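Local coordinates for protein 1,4-beta-N-Acetylmuramidase M1 (Streptomyces coelicolor, PDB 1JFX) that hydrolyses the beta-1,4 linkages between N-acetylmuramic acid and N-acetylglucosamine in peptidoglycan, with both acetylmuramidase and diacetylmuramidase activities, at residues 141-145 with 173-177. Numbering follows the deposited sequence.
Sequences ASWWN and PSGFP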
ATOM      1  N   ALA A 141      12.934   2.967   2.960  1.00  8.28           N
ATOM      2  CA  ALA A 141      13.979   2.271   3.684  1.00  7.70           C
ATOM      3  C   ALA A 141      14.405   3.112   4.898  1.00  8.53           C
ATOM      4  O   ALA A 141      14.608   2.577   5.979  1.00  8.71           O
ATOM      5  CB  ALA A 141      15.185   2.039   2.769  1.00  6.38           C
ATOM      6  N   SER A 142      14.535   4.425   4.704  1.00  9.08           N
ATOM      7  CA  SER A 142      14.949   5.329   5.781  1.00  9.67           C
ATOM      8  C   SER A 142      14.028   5.243   6.978  1.00  7.81           C
ATOM      9  O   SER A 142      14.476   5.123   8.122  1.00  9.57           O
ATOM     10  CB  SER A 142      14.955   6.791   5.300  1.00 10.85           C
ATOM     11  OG  SER A 142      16.076   7.026   4.473  1.00 20.45           O
ATOM     12  N   TRP A 143      12.730   5.328   6.719  1.00  8.03           N
ATOM     13  CA  TRP A 143      11.785   5.279   7.816  1.00  6.42           C
ATOM     14  C   TRP A 143      11.827   3.909   8.490  1.00  8.36           C
ATOM     15  O   TRP A 143      11.862   3.817   9.715  1.00  7.85           O
ATOM     16  CB  TRP A 143      10.369   5.577   7.330  1.00  8.11           C
ATOM     17  CG  TRP A 143       9.422   5.814   8.457  1.00  7.44           C
ATOM     18  CD1 TRP A 143       9.101   7.025   9.021  1.00  9.21           C
ATOM     19  CD2 TRP A 143       8.739   4.820   9.228  1.00  8.59           C
ATOM     20  NE1 TRP A 143       8.264   6.837  10.101  1.00  8.93           N
ATOM     21  CE2 TRP A 143       8.030   5.495  10.250  1.00  7.58           C
ATOM     22  CE3 TRP A 143       8.665   3.422   9.164  1.00  8.27           C
ATOM     23  CZ2 TRP A 143       7.260   4.817  11.204  1.00  6.64           C
ATOM     24  CZ3 TRP A 143       7.896   2.745  10.119  1.00  8.31           C
ATOM     25  CH2 TRP A 143       7.208   3.454  11.125  1.00  7.61           C
ATOM     26  N   TRP A 144      11.812   2.841   7.699  1.00  7.93           N
ATOM     27  CA  TRP A 144      11.851   1.514   8.300  1.00  7.68           C
ATOM     28  C   TRP A 144      13.066   1.327   9.203  1.00  8.90           C
ATOM     29  O   TRP A 144      12.955   0.927  10.375  1.00  8.98           O
ATOM     30  CB  TRP A 144      11.875   0.421   7.225  1.00  9.85           C
ATOM     31  CG  TRP A 144      11.744  -0.938   7.830  1.00  8.52           C
ATOM     32  CD1 TRP A 144      12.750  -1.838   8.090  1.00  8.69           C
ATOM     33  CD2 TRP A 144      10.544  -1.518   8.342  1.00  7.27           C
ATOM     34  NE1 TRP A 144      12.237  -2.941   8.738  1.00  7.83           N
ATOM     35  CE2 TRP A 144      10.886  -2.767   8.903  1.00  7.80           C
ATOM     36  CE3 TRP A 144       9.201  -1.098   8.384  1.00  7.97           C
ATOM     37  CZ2 TRP A 144       9.932  -3.607   9.501  1.00  8.25           C
ATOM     38  CZ3 TRP A 144       8.257  -1.935   8.976  1.00  9.21           C
ATOM     39  CH2 TRP A 144       8.629  -3.174   9.524  1.00  9.43           C
ATOM     40  N   ASN A 145      14.239   1.628   8.670  1.00  9.13           N
ATOM     41  CA  ASN A 145      15.434   1.434   9.463  1.00  9.66           C
ATOM     42  C   ASN A 145      15.476   2.330  10.697  1.00  9.26           C
ATOM     43  O   ASN A 145      15.776   1.869  11.803  1.00 11.06           O
ATOM     44  CB  ASN A 145      16.671   1.599   8.575  1.00 12.87           C
ATOM     45  CG  ASN A 145      16.850   0.418   7.620  1.00 14.65           C
ATOM     46  OD1 ASN A 145      16.442  -0.711   7.931  1.00 12.10           O
ATOM     47  ND2 ASN A 145      17.464   0.665   6.466  1.00 17.87           N
ATOM     48  N   PRO A 173      15.752  -2.726   2.649  1.00  8.42           N
ATOM     49  CA  PRO A 173      16.295  -2.907   4.003  1.00  8.91           C
ATOM     50  C   PRO A 173      16.549  -4.395   4.236  1.00  8.54           C
ATOM     51  O   PRO A 173      15.868  -5.248   3.666  1.00  7.89           O
ATOM     52  CB  PRO A 173      15.174  -2.404   4.910  1.00 10.13           C
ATOM     53  CG  PRO A 173      14.420  -1.426   4.047  1.00 11.15           C
ATOM     54  CD  PRO A 173      14.417  -2.094   2.692  1.00  9.04           C
ATOM     55  N   SER A 174      17.523  -4.715   5.079  1.00  7.54           N
ATOM     56  CA  SER A 174      17.824  -6.107   5.353  1.00  6.97           C
ATOM     57  C   SER A 174      16.625  -6.856   5.947  1.00  7.91           C
ATOM     58  O   SER A 174      16.553  -8.070   5.861  1.00  7.65           O
ATOM     59  CB  SER A 174      19.008  -6.197   6.318  1.00  8.90           C
ATOM     60  OG  SER A 174      18.690  -5.569   7.548  1.00 14.04           O
ATOM     61  N   GLY A 175      15.700  -6.116   6.553  1.00  7.16           N
ATOM     62  CA  GLY A 175      14.528  -6.709   7.178  1.00  7.63           C
ATOM     63  C   GLY A 175      13.468  -7.295   6.256  1.00  7.36           C
ATOM     64  O   GLY A 175      12.468  -7.831   6.741  1.00  8.62           O
ATOM     65  N   PHE A 176      13.660  -7.165   4.944  1.00  7.76           N
ATOM     66  CA  PHE A 176      12.745  -7.733   3.954  1.00  8.79           C
ATOM     67  C   PHE A 176      13.569  -8.597   2.986  1.00  7.87           C
ATOM     68  O   PHE A 176      14.676  -8.229   2.602  1.00 10.33           O
ATOM     69  CB  PHE A 176      11.992  -6.614   3.225  1.00  9.49           C
ATOM     70  CG  PHE A 176      11.026  -5.880   4.119  1.00  8.46           C
ATOM     71  CD1 PHE A 176       9.839  -6.494   4.526  1.00  9.90           C
ATOM     72  CD2 PHE A 176      11.344  -4.624   4.637  1.00  9.46           C
ATOM     73  CE1 PHE A 176       8.988  -5.875   5.444  1.00 10.89           C
ATOM     74  CE2 PHE A 176      10.498  -3.996   5.558  1.00 11.42           C
ATOM     75  CZ  PHE A 176       9.319  -4.626   5.963  1.00 10.65           C
ATOM     76  N   PRO A 177      13.050  -9.780   2.610  1.00  7.91           N
ATOM     77  CA  PRO A 177      13.759 -10.685   1.701  1.00  8.41           C
ATOM     78  C   PRO A 177      13.843 -10.202   0.257  1.00  8.72           C
ATOM     79  O   PRO A 177      14.711 -10.630  -0.503  1.00 10.01           O
ATOM     80  CB  PRO A 177      12.981 -11.990   1.836  1.00  8.25           C
ATOM     81  CG  PRO A 177      11.564 -11.490   2.060  1.00 10.16           C
ATOM     82  CD  PRO A 177      11.774 -10.369   3.062  1.00  9.96           C
TER
HETATM   83  O   HOH W   1      16.114  -3.677   8.024  1.00 11.76           O
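A141, at the start of helix 141-148, packs against the ring of P173. Its CA lies 3.7 Å from P173 CG, and its CB is almost as near. W144, one turn further on, carries the aromatic part of the contact. CG of W144 stands anti to the backbone N (chi1 -173°), which sends the indole out toward the 173-177 loop. F176 comes from the opposite direction and turns its edge to one face of the indole. F176 CE2 sits over the centre of that face, 3.6 Å from W144 CE2. The two ring planes are inclined at 57° in this edge-to-face pair. P173 CB also touches the indole, 4.0 Å from W144 CD1. W144 NE1 is satisfied by the carbonyl oxygen of W151, and F160 stacks on the F176 ring. N145 OD1 approaches P173 CB to 3.7 Å. The same oxygen accepts a 3.0 Å hydrogen bond from water 1. That water accepts one of 2.9 Å from G175 N. The water thus bridges 141-145 and 173-177, which share no direct hydrogen bond. The loop itself makes a type I beta turn from P173 to F176. The contact joins the short helix after strand 136-139 to the loop between strands 160-163 and 181-185, within the beta/alpha-barrel of this family 25 lysozyme domain.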